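PDB 3C2G: beta-catenin homolog sys-1 from Caenorhabditis elegans, which coregulates transcription in the Wnt asymmetry pathway, activating or repressing target genes according to Wnt signals and partners such as the TCF factor pop-1, which it binds directly. Local coordinates for residues K540-A543 against Q544-S548; K562-F565 against I566-L570; C50-Q53 against I54-I58; I257-I260 against I261-D265. All blocks are in the same frame, centred on the assembly; numbering follows the deposited sequence.

Contact 1. Residues K540-A543 against Q544-S548; sequences KEVA and QYSYS
K540 O and E541 O take the amides of Q544 and Y545 in ordinary i to i+4 hydrogen bonds, but one step on the pattern tightens, for S546 N binds A543 O at 3.1 Å, an i to i+3 bond made from above the carbonyl plane. V542 O is taken instead by the serine side chain: S546 OG, turned beside its own backbone N (chi1 -72°), donates to V542 O at 2.8 Å. E541 and Y545 meet through their side chains. The methylene E541 CG rests 3.4 Å from Y545 CE2, the carboxylate and ring planes standing 61° apart, while E541 O sits near the ring plane at the edge, 3.0 Å from Y545 CD2. Q544 sets CG between its backbone N and carbonyl carbon (chi1 70°), which brings Q544 CG to 3.5 Å from K540 O. On the buried side V542 packs against L529, L532 and M533 of helix 515-535, and S546 meets I495 of helix 494-507. The i to i+3 bond is the mark of a tightened turn; the serine-to-carbonyl bond beside it is a common helix feature, and both lie where the chain passes toward the loop before helix 563-579.

Contact 2. Residues K562-F565 against I566-L570; sequences KPTF and IHNVL
V569 CG2 lies over one face of the F565 ring, offset toward the rim, in a CH-pi contact 4.1 Å from the ring centroid and 23° off its normal. The closest side-chain carbons of the two residues are F565 CE1 and V569 CG2, at 3.8 Å. Two torsions bring them together: the phenylalanine swings its ring away from its own backbone N (chi1 179°), and the valine sets CG2 beside its N, on the side that faces the previous turn. Underneath, V569 N donates to F565 O at 2.9 Å, which fixes the spacing of the two residues. T564 and N568 run side by side one position back. Their polar ends, T564 OG1 and N568 ND2, stay 4.0 Å apart, so the link between them is the backbone bond from N568 N to T564 O at 3.0 Å. The turn starts at K562, the N-cap residue, whose O accepts I566 N at 3.2 Å and has I566 CG1 close by at 3.3 Å. P563 follows as the first helical residue, where a proline costs no helix bond. K562 NZ leaves the turn to form a salt bridge with E523, a residue of helix 515-535 that F565 also touches. Around this first stretch of helix 563-579, N568 packs on I526 and L530 of helix 515-535, L556 of a loop meets F565, I566 and V569, and H567 touches D604 of helix 603-613.

Contact 3. Residues C50-Q53 against I54-I58; sequences CVQQ and ILNII
C50, V51, Q52 and Q53 each give their carbonyl oxygen to the amide four residues on, so I54, L55, N56 and I57 continue an unbroken alpha-helix; the bond from L55 N to V51 O is 2.8 Å long. One further bond joins side chains across the same spacing. Q52 NE2 donates to N56 OD1 at 3.2 Å, with an N-H...O angle of 151°. The bond is lopsided: the oxygen lies in the plane of the glutamine amide, whereas the nitrogen stands above the plane of the asparagine amide, away from its lone pairs. The two amide planes are 56° apart. Q52 reaches its partner by a turn about its CB-CG bond (chi2 54°), which folds the amide forward along the helix. Its other end is also engaged, since Q52 OE1 accepts a hydrogen bond from Q100 NE2. Next to this polar strip V51 and L55 point the same way, and V51 CG1 touches L55 CD1 at 3.8 Å. I54 turns CG1 back to within 3.1 Å of C50 O and pushes into the interior among I11, I30, W33, I34, I84 and F88, contributed by helices 3-13, 20-37 and 71-90. Polar side chains thus gather on one side of these turns and buried apolar ones on the other. Bonding at both ends of the Q52 amide is consistent with its modelled orientation and probably restrains its rotation; the amide pair ties one helical turn to the next and to helix 98-103 without any charge, while apolar contacts, aliphatic and aromatic, serve the buried side.

Contact 4. Residues I257-I260 against I261-D265; sequences IQVI and IRTFD
T263 and V259 display a familiar device of buried helices, a threonine hydroxyl folded back onto the carbonyl of the preceding turn, here in helix 251-270. T263 OG1 donates to V259 O at 2.8 Å and T263 N donates to the same oxygen at 3.0 Å, the two arriving from opposite faces of the carbonyl plane. The hydroxyl gets there because OG1 sits beside its own backbone N (chi1 -62°), so a polar atom in a buried position finds its acceptor within its own helix. On another face I260 and F264 run side by side, I260 CG2 touching F264 CE2 at 3.6 Å, and I260 O lies over one face of the ring near its rim. I257 and I261 repeat the theme, CG2 of the former 3.8 Å from CD1 of the latter. R262 stretches past Q258: R262 CG lies 3.5 Å from Q258 O, and Q258 CG approaches the edge of the guanidinium. Beyond the turn, F264 packs on M232 of helix 224-239 and on A303 and L307 of helix 298-311, whereas R262 and T263 lie against F191 of helix 189-198. Helix 251-270 is thus held among helices 189-198, 224-239 and 298-311, as in the stacked helices of an armadillo domain.

In the fold
All four contacts are local, between residues three or four apart; contacts 2 to 4 each lie within one helix (contact 2 at its start), and contact 1 at the passage from helix to loop. Contact 4 is the buried one, its centre about 15 Å from that of the chain, whereas contacts 1, 2 and 3 are partly buried and lie 37 to 44 Å out. The centres of contacts 1 and 2 lie about 20 Å apart, and both lean on helix 515-535; contact 3 is far off, its centre about 84 Å from that of contact 1. Hydroxyl-to-carbonyl bonds mark contacts 1 and 4, a ring-face contact marks contact 2, and an amide pair distinguishes contact 3.

Contact 1. Residues K540-A543 against Q544-S548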
loop_
_atom_site.group_PDB
_atom_site.type_symbol
_atom_site.label_atom_id
_atom_site.label_comp_id
_atom_site.label_asym_id
_atom_site.label_seq_id
_atom_site.Cartn_x
_atom_site.Cartn_y
_atom_site.Cartn_z
ATOM N N LYS A 540 3.739 27.322 -37.193
ATOM C CA LYS A 540 4.958 27.102 -37.989
ATOM C C LYS A 540 6.008 26.317 -37.227
ATOM O O LYS A 540 6.478 25.290 -37.692
ATOM C CB LYS A 540 5.582 28.434 -38.419
ATOM C CG LYS A 540 5.091 28.983 -39.731
ATOM C CD LYS A 540 5.989 28.580 -40.894
ATOM C CE LYS A 540 5.452 29.131 -42.224
ATOM N NZ LYS A 540 6.331 28.771 -43.377
ATOM N N GLU A 541 6.372 26.836 -36.059
ATOM C CA GLU A 541 7.447 26.307 -35.235
ATOM C C GLU A 541 7.208 24.842 -34.855
ATOM O O GLU A 541 8.115 24.019 -34.969
ATOM C CB GLU A 541 7.627 27.193 -33.981
ATOM C CG GLU A 541 8.975 27.047 -33.244
ATOM C CD GLU A 541 9.104 27.909 -31.964
ATOM O OE1 GLU A 541 10.194 27.885 -31.338
ATOM O OE2 GLU A 541 8.134 28.612 -31.576
ATOM N N VAL A 542 5.990 24.519 -34.424
ATOM C CA VAL A 542 5.665 23.149 -34.041
ATOM C C VAL A 542 5.823 22.191 -35.216
ATOM O O VAL A 542 6.431 21.124 -35.084
ATOM C CB VAL A 542 4.237 23.019 -33.432
ATOM C CG1 VAL A 542 3.821 21.572 -33.348
ATOM C CG2 VAL A 542 4.187 23.638 -32.056
ATOM N N ALA A 543 5.279 22.581 -36.363
ATOM C CA ALA A 543 5.361 21.766 -37.557
ATOM C C ALA A 543 6.806 21.506 -37.947
ATOM O O ALA A 543 7.207 20.349 -38.122
ATOM C CB ALA A 543 4.617 22.414 -38.684
ATOM N N GLN A 544 7.610 22.559 -38.053
ATOM C CA GLN A 544 8.989 22.347 -38.495
ATOM C C GLN A 544 9.862 21.676 -37.433
ATOM O O GLN A 544 10.784 20.945 -37.773
ATOM C CB GLN A 544 9.619 23.595 -39.140
ATOM C CG GLN A 544 9.928 24.748 -38.215
ATOM C CD GLN A 544 9.957 26.111 -38.930
ATOM O OE1 GLN A 544 10.042 26.191 -40.165
ATOM N NE2 GLN A 544 9.884 27.187 -38.143
ATOM N N TYR A 545 9.548 21.871 -36.157
ATOM C CA TYR A 545 10.258 21.135 -35.107
ATOM C C TYR A 545 9.755 19.695 -34.906
ATOM O O TYR A 545 10.244 18.989 -34.023
ATOM C CB TYR A 545 10.250 21.897 -33.778
ATOM C CG TYR A 545 11.277 23.001 -33.668
ATOM C CD1 TYR A 545 12.564 22.737 -33.210
ATOM C CD2 TYR A 545 10.959 24.314 -34.012
ATOM C CE1 TYR A 545 13.514 23.757 -33.101
ATOM C CE2 TYR A 545 11.896 25.338 -33.909
ATOM C CZ TYR A 545 13.167 25.055 -33.452
ATOM O OH TYR A 545 14.090 26.070 -33.343
ATOM N N SER A 546 8.806 19.254 -35.728
ATOM C CA SER A 546 8.265 17.890 -35.624
ATOM C C SER A 546 8.742 16.907 -36.693
ATOM O O SER A 546 8.091 15.886 -36.925
ATOM C CB SER A 546 6.741 17.930 -35.636
ATOM O OG SER A 546 6.281 18.442 -34.411
ATOM N N TYR A 547 9.865 17.215 -37.338
ATOM C CA TYR A 547 10.447 16.346 -38.362
ATOM C C TYR A 547 10.776 14.937 -37.813
ATOM O O TYR A 547 10.722 13.959 -38.541
ATOM C CB TYR A 547 11.689 17.006 -38.972
ATOM C CG TYR A 547 12.779 17.228 -37.964
ATOM C CD1 TYR A 547 12.765 18.348 -37.141
ATOM C CD2 TYR A 547 13.798 16.297 -37.798
ATOM C CE1 TYR A 547 13.743 18.547 -36.183
ATOM C CE2 TYR A 547 14.785 16.484 -36.846
ATOM C CZ TYR A 547 14.751 17.615 -36.038
ATOM O OH TYR A 547 15.735 17.823 -35.085
ATOM N N SER A 548 11.101 14.849 -36.529
ATOM C CA SER A 548 11.328 13.562 -35.844
ATOM C C SER A 548 10.114 12.634 -35.802
ATOM O O SER A 548 10.272 11.430 -35.648
ATOM C CB SER A 548 11.827 13.797 -34.420
ATOM O OG SER A 548 11.283 15.004 -33.892
#

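Contact 2. Residues K562-F565 against I566-L570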
loop_
_atom_site.group_PDB
_atom_site.type_symbol
_atom_site.label_atom_id
_atom_site.label_comp_id
_atom_site.label_asym_id
_atom_site.label_seq_id
_atom_site.Cartn_x
_atom_site.Cartn_y
_atom_site.Cartn_z
ATOM N N LYS A 562 -12.070 6.209 -31.057
ATOM C CA LYS A 562 -12.212 7.457 -30.313
ATOM C C LYS A 562 -12.261 8.650 -31.278
ATOM O O LYS A 562 -11.295 8.908 -31.995
ATOM C CB LYS A 562 -11.065 7.588 -29.317
ATOM C CG LYS A 562 -11.296 8.589 -28.206
ATOM C CD LYS A 562 -10.260 8.393 -27.113
ATOM C CE LYS A 562 -10.446 9.387 -25.983
ATOM N NZ LYS A 562 -9.463 9.147 -24.889
ATOM N N PRO A 563 -13.397 9.371 -31.309
ATOM C CA PRO A 563 -13.660 10.410 -32.317
ATOM C C PRO A 563 -12.799 11.664 -32.173
ATOM O O PRO A 563 -12.436 12.292 -33.172
ATOM C CB PRO A 563 -15.133 10.754 -32.088
ATOM C CG PRO A 563 -15.368 10.445 -30.652
ATOM C CD PRO A 563 -14.516 9.236 -30.356
ATOM N N THR A 564 -12.482 12.021 -30.936
ATOM C CA THR A 564 -11.663 13.187 -30.653
ATOM C C THR A 564 -10.195 12.945 -31.036
ATOM O O THR A 564 -9.479 13.880 -31.391
ATOM C CB THR A 564 -11.799 13.619 -29.165
ATOM O OG1 THR A 564 -10.942 14.735 -28.900
ATOM C CG2 THR A 564 -11.436 12.472 -28.211
ATOM N N PHE A 565 -9.763 11.687 -30.969
ATOM C CA PHE A 565 -8.405 11.304 -31.350
ATOM C C PHE A 565 -8.234 11.372 -32.866
ATOM O O PHE A 565 -7.254 11.930 -33.354
ATOM C CB PHE A 565 -8.063 9.907 -30.810
ATOM C CG PHE A 565 -6.685 9.421 -31.183
ATOM C CD1 PHE A 565 -5.553 10.179 -30.893
ATOM C CD2 PHE A 565 -6.518 8.185 -31.806
ATOM C CE1 PHE A 565 -4.271 9.719 -31.230
ATOM C CE2 PHE A 565 -5.249 7.716 -32.149
ATOM C CZ PHE A 565 -4.123 8.487 -31.860
ATOM N N ILE A 566 -9.204 10.814 -33.588
ATOM C CA ILE A 566 -9.260 10.861 -35.046
ATOM C C ILE A 566 -9.236 12.304 -35.550
ATOM O O ILE A 566 -8.446 12.662 -36.437
ATOM C CB ILE A 566 -10.539 10.151 -35.564
ATOM C CG1 ILE A 566 -10.504 8.657 -35.211
ATOM C CG2 ILE A 566 -10.725 10.369 -37.072
ATOM C CD1 ILE A 566 -11.807 7.924 -35.485
ATOM N N HIS A 567 -10.107 13.127 -34.979
ATOM C CA HIS A 567 -10.192 14.520 -35.371
ATOM C C HIS A 567 -8.859 15.207 -35.113
ATOM O O HIS A 567 -8.402 15.996 -35.943
ATOM C CB HIS A 567 -11.316 15.234 -34.621
ATOM C CG HIS A 567 -11.455 16.683 -34.980
ATOM N ND1 HIS A 567 -11.971 17.105 -36.187
ATOM C CD2 HIS A 567 -11.147 17.806 -34.290
ATOM C CE1 HIS A 567 -11.970 18.426 -36.229
ATOM N NE2 HIS A 567 -11.474 18.877 -35.089
ATOM N N ASN A 568 -8.235 14.894 -33.976
ATOM C CA ASN A 568 -6.964 15.522 -33.611
ATOM C C ASN A 568 -5.850 15.135 -34.584
ATOM O O ASN A 568 -5.044 15.965 -35.014
ATOM C CB ASN A 568 -6.584 15.185 -32.163
ATOM C CG ASN A 568 -7.260 16.099 -31.155
ATOM O OD1 ASN A 568 -7.848 17.122 -31.514
ATOM N ND2 ASN A 568 -7.169 15.747 -29.892
ATOM N N VAL A 569 -5.838 13.857 -34.934
ATOM C CA VAL A 569 -4.856 13.321 -35.849
ATOM C C VAL A 569 -5.012 13.967 -37.218
ATOM O O VAL A 569 -4.026 14.372 -37.822
ATOM C CB VAL A 569 -4.947 11.794 -35.908
ATOM C CG1 VAL A 569 -4.367 11.259 -37.194
ATOM C CG2 VAL A 569 -4.235 11.192 -34.693
ATOM N N LEU A 570 -6.247 14.098 -37.683
ATOM C CA LEU A 570 -6.507 14.723 -38.976
ATOM C C LEU A 570 -6.058 16.176 -38.997
ATOM O O LEU A 570 -5.405 16.616 -39.951
ATOM C CB LEU A 570 -7.988 14.633 -39.344
ATOM C CG LEU A 570 -8.526 13.233 -39.613
ATOM C CD1 LEU A 570 -10.048 13.215 -39.573
ATOM C CD2 LEU A 570 -8.010 12.695 -40.927
#

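Contact 3. Residues C50-Q53 against I54-I58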
loop_
_atom_site.group_PDB
_atom_site.type_symbol
_atom_site.label_atom_id
_atom_site.label_comp_id
_atom_site.label_asym_id
_atom_site.label_seq_id
_atom_site.Cartn_x
_atom_site.Cartn_y
_atom_site.Cartn_z
ATOM N N CYS A 50 8.443 -41.433 19.359
ATOM C CA CYS A 50 9.042 -40.794 20.533
ATOM C C CYS A 50 8.409 -39.415 20.757
ATOM O O CYS A 50 7.968 -39.094 21.857
ATOM C CB CYS A 50 10.557 -40.683 20.351
ATOM S SG CYS A 50 11.438 -39.759 21.654
ATOM N N VAL A 51 8.335 -38.621 19.689
ATOM C CA VAL A 51 7.666 -37.325 19.716
ATOM C C VAL A 51 6.165 -37.462 20.007
ATOM O O VAL A 51 5.632 -36.741 20.846
ATOM C CB VAL A 51 7.925 -36.533 18.401
ATOM C CG1 VAL A 51 7.050 -35.281 18.314
ATOM C CG2 VAL A 51 9.396 -36.164 18.291
ATOM N N GLN A 52 5.492 -38.390 19.334
ATOM C CA GLN A 52 4.064 -38.617 19.585
ATOM C C GLN A 52 3.747 -38.939 21.052
ATOM O O GLN A 52 2.759 -38.430 21.604
ATOM C CB GLN A 52 3.501 -39.706 18.669
ATOM C CG GLN A 52 1.988 -39.620 18.475
ATOM C CD GLN A 52 1.522 -38.235 17.980
ATOM O OE1 GLN A 52 1.938 -37.765 16.912
ATOM N NE2 GLN A 52 0.656 -37.587 18.763
ATOM N N GLN A 53 4.580 -39.786 21.661
ATOM C CA GLN A 53 4.464 -40.146 23.077
ATOM C C GLN A 53 4.518 -38.909 23.965
ATOM O O GLN A 53 3.668 -38.746 24.841
ATOM C CB GLN A 53 5.584 -41.110 23.506
ATOM C CG GLN A 53 5.433 -42.540 23.041
ATOM C CD GLN A 53 6.547 -43.457 23.556
ATOM O OE1 GLN A 53 7.742 -43.212 23.327
ATOM N NE2 GLN A 53 6.155 -44.526 24.254
ATOM N N ILE A 54 5.524 -38.057 23.747
ATOM C CA ILE A 54 5.662 -36.811 24.505
ATOM C C ILE A 54 4.475 -35.878 24.257
ATOM O O ILE A 54 3.915 -35.311 25.203
ATOM C CB ILE A 54 6.958 -36.053 24.161
ATOM C CG1 ILE A 54 8.175 -36.991 24.189
ATOM C CG2 ILE A 54 7.130 -34.835 25.076
ATOM C CD1 ILE A 54 8.975 -36.963 25.451
ATOM N N LEU A 55 4.095 -35.717 22.992
ATOM C CA LEU A 55 2.991 -34.835 22.647
ATOM C C LEU A 55 1.734 -35.309 23.347
ATOM O O LEU A 55 0.963 -34.500 23.878
ATOM C CB LEU A 55 2.769 -34.758 21.129
ATOM C CG LEU A 55 3.815 -34.025 20.272
ATOM C CD1 LEU A 55 3.461 -34.116 18.781
ATOM C CD2 LEU A 55 3.984 -32.570 20.706
ATOM N N ASN A 56 1.542 -36.625 23.368
ATOM C CA ASN A 56 0.352 -37.190 23.978
ATOM C C ASN A 56 0.325 -36.977 25.480
ATOM O O ASN A 56 -0.751 -36.845 26.060
ATOM C CB ASN A 56 0.192 -38.665 23.614
ATOM C CG ASN A 56 -0.399 -38.860 22.224
ATOM O OD1 ASN A 56 -0.858 -37.905 21.580
ATOM N ND2 ASN A 56 -0.404 -40.104 21.759
ATOM N N ILE A 57 1.505 -36.911 26.097
ATOM C CA ILE A 57 1.602 -36.582 27.519
ATOM C C ILE A 57 1.356 -35.085 27.773
ATOM O O ILE A 57 0.613 -34.710 28.697
ATOM C CB ILE A 57 2.951 -37.045 28.151
ATOM C CG1 ILE A 57 3.013 -38.577 28.215
ATOM C CG2 ILE A 57 3.107 -36.484 29.555
ATOM C CD1 ILE A 57 4.364 -39.134 28.674
ATOM N N ILE A 58 1.983 -34.232 26.967
ATOM C CA ILE A 58 1.711 -32.798 27.045
ATOM C C ILE A 58 0.199 -32.541 27.035
ATOM O O ILE A 58 -0.348 -31.886 27.946
ATOM C CB ILE A 58 2.432 -32.019 25.928
ATOM C CG1 ILE A 58 3.937 -31.988 26.217
ATOM C CG2 ILE A 58 1.858 -30.612 25.816
ATOM C CD1 ILE A 58 4.780 -31.604 25.051
#

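Contact 4. Residues I257-I260 against I261-D265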
loop_
_atom_site.group_PDB
_atom_site.type_symbol
_atom_site.label_atom_id
_atom_site.label_comp_id
_atom_site.label_asym_id
_atom_site.label_seq_id
_atom_site.Cartn_x
_atom_site.Cartn_y
_atom_site.Cartn_z
ATOM N N ILE A 257 5.100 2.162 20.977
ATOM C CA ILE A 257 5.335 2.603 19.614
ATOM C C ILE A 257 5.085 1.432 18.696
ATOM O O ILE A 257 4.382 1.545 17.680
ATOM C CB ILE A 257 6.769 3.149 19.425
ATOM C CG1 ILE A 257 6.866 4.578 19.985
ATOM C CG2 ILE A 257 7.196 3.122 17.938
ATOM C CD1 ILE A 257 8.295 5.100 20.112
ATOM N N GLN A 258 5.656 0.294 19.079
ATOM C CA GLN A 258 5.532 -0.950 18.319
ATOM C C GLN A 258 4.068 -1.402 18.257
ATOM O O GLN A 258 3.615 -1.872 17.221
ATOM C CB GLN A 258 6.453 -2.026 18.912
ATOM C CG GLN A 258 7.175 -2.917 17.882
ATOM C CD GLN A 258 8.067 -2.152 16.875
ATOM O OE1 GLN A 258 8.763 -1.184 17.222
ATOM N NE2 GLN A 258 8.050 -2.605 15.619
ATOM N N VAL A 259 3.326 -1.234 19.346
ATOM C CA VAL A 259 1.898 -1.513 19.336
ATOM C C VAL A 259 1.155 -0.654 18.287
ATOM O O VAL A 259 0.274 -1.144 17.581
ATOM C CB VAL A 259 1.261 -1.305 20.725
ATOM C CG1 VAL A 259 -0.270 -1.199 20.611
ATOM C CG2 VAL A 259 1.641 -2.434 21.662
ATOM N N ILE A 260 1.526 0.621 18.179
ATOM C CA ILE A 260 0.913 1.518 17.199
ATOM C C ILE A 260 1.247 1.099 15.753
ATOM O O ILE A 260 0.382 1.102 14.872
ATOM C CB ILE A 260 1.352 2.971 17.455
ATOM C CG1 ILE A 260 0.720 3.495 18.735
ATOM C CG2 ILE A 260 1.041 3.872 16.248
ATOM C CD1 ILE A 260 1.528 4.602 19.364
ATOM N N ILE A 261 2.505 0.755 15.522
ATOM C CA ILE A 261 2.969 0.334 14.210
ATOM C C ILE A 261 2.296 -0.956 13.740
ATOM O O ILE A 261 1.868 -1.057 12.597
ATOM C CB ILE A 261 4.514 0.214 14.176
ATOM C CG1 ILE A 261 5.141 1.612 14.320
ATOM C CG2 ILE A 261 4.976 -0.478 12.907
ATOM C CD1 ILE A 261 6.657 1.651 14.439
ATOM N N ARG A 262 2.174 -1.932 14.621
ATOM C CA ARG A 262 1.497 -3.167 14.262
ATOM C C ARG A 262 -0.013 -2.974 14.089
ATOM O O ARG A 262 -0.654 -3.706 13.340
ATOM C CB ARG A 262 1.803 -4.272 15.283
ATOM C CG ARG A 262 3.270 -4.769 15.254
ATOM C CD ARG A 262 3.480 -5.831 16.343
ATOM N NE ARG A 262 4.869 -6.274 16.491
ATOM C CZ ARG A 262 5.318 -7.487 16.170
ATOM N NH1 ARG A 262 4.491 -8.407 15.676
ATOM N NH2 ARG A 262 6.600 -7.784 16.353
ATOM N N THR A 263 -0.585 -2.001 14.785
ATOM C CA THR A 263 -1.982 -1.654 14.560
ATOM C C THR A 263 -2.174 -1.020 13.179
ATOM O O THR A 263 -3.145 -1.332 12.502
ATOM C CB THR A 263 -2.501 -0.733 15.649
ATOM O OG1 THR A 263 -2.438 -1.424 16.901
ATOM C CG2 THR A 263 -3.934 -0.316 15.380
ATOM N N PHE A 264 -1.243 -0.164 12.756
ATOM C CA PHE A 264 -1.280 0.375 11.404
ATOM C C PHE A 264 -1.177 -0.763 10.389
ATOM O O PHE A 264 -1.949 -0.819 9.433
ATOM C CB PHE A 264 -0.151 1.400 11.149
ATOM C CG PHE A 264 -0.334 2.745 11.840
ATOM C CD1 PHE A 264 -1.595 3.271 12.089
ATOM C CD2 PHE A 264 0.786 3.503 12.202
ATOM C CE1 PHE A 264 -1.740 4.528 12.699
ATOM C CE2 PHE A 264 0.655 4.758 12.811
ATOM C CZ PHE A 264 -0.608 5.272 13.059
ATOM N N ASP A 265 -0.223 -1.662 10.594
ATOM C CA ASP A 265 -0.016 -2.807 9.701
ATOM C C ASP A 265 -1.255 -3.705 9.614
ATOM O O ASP A 265 -1.640 -4.114 8.528
ATOM C CB ASP A 265 1.204 -3.621 10.152
ATOM C CG ASP A 265 1.511 -4.800 9.220
ATOM O OD1 ASP A 265 1.731 -4.579 8.003
ATOM O OD2 ASP A 265 1.530 -5.955 9.704
#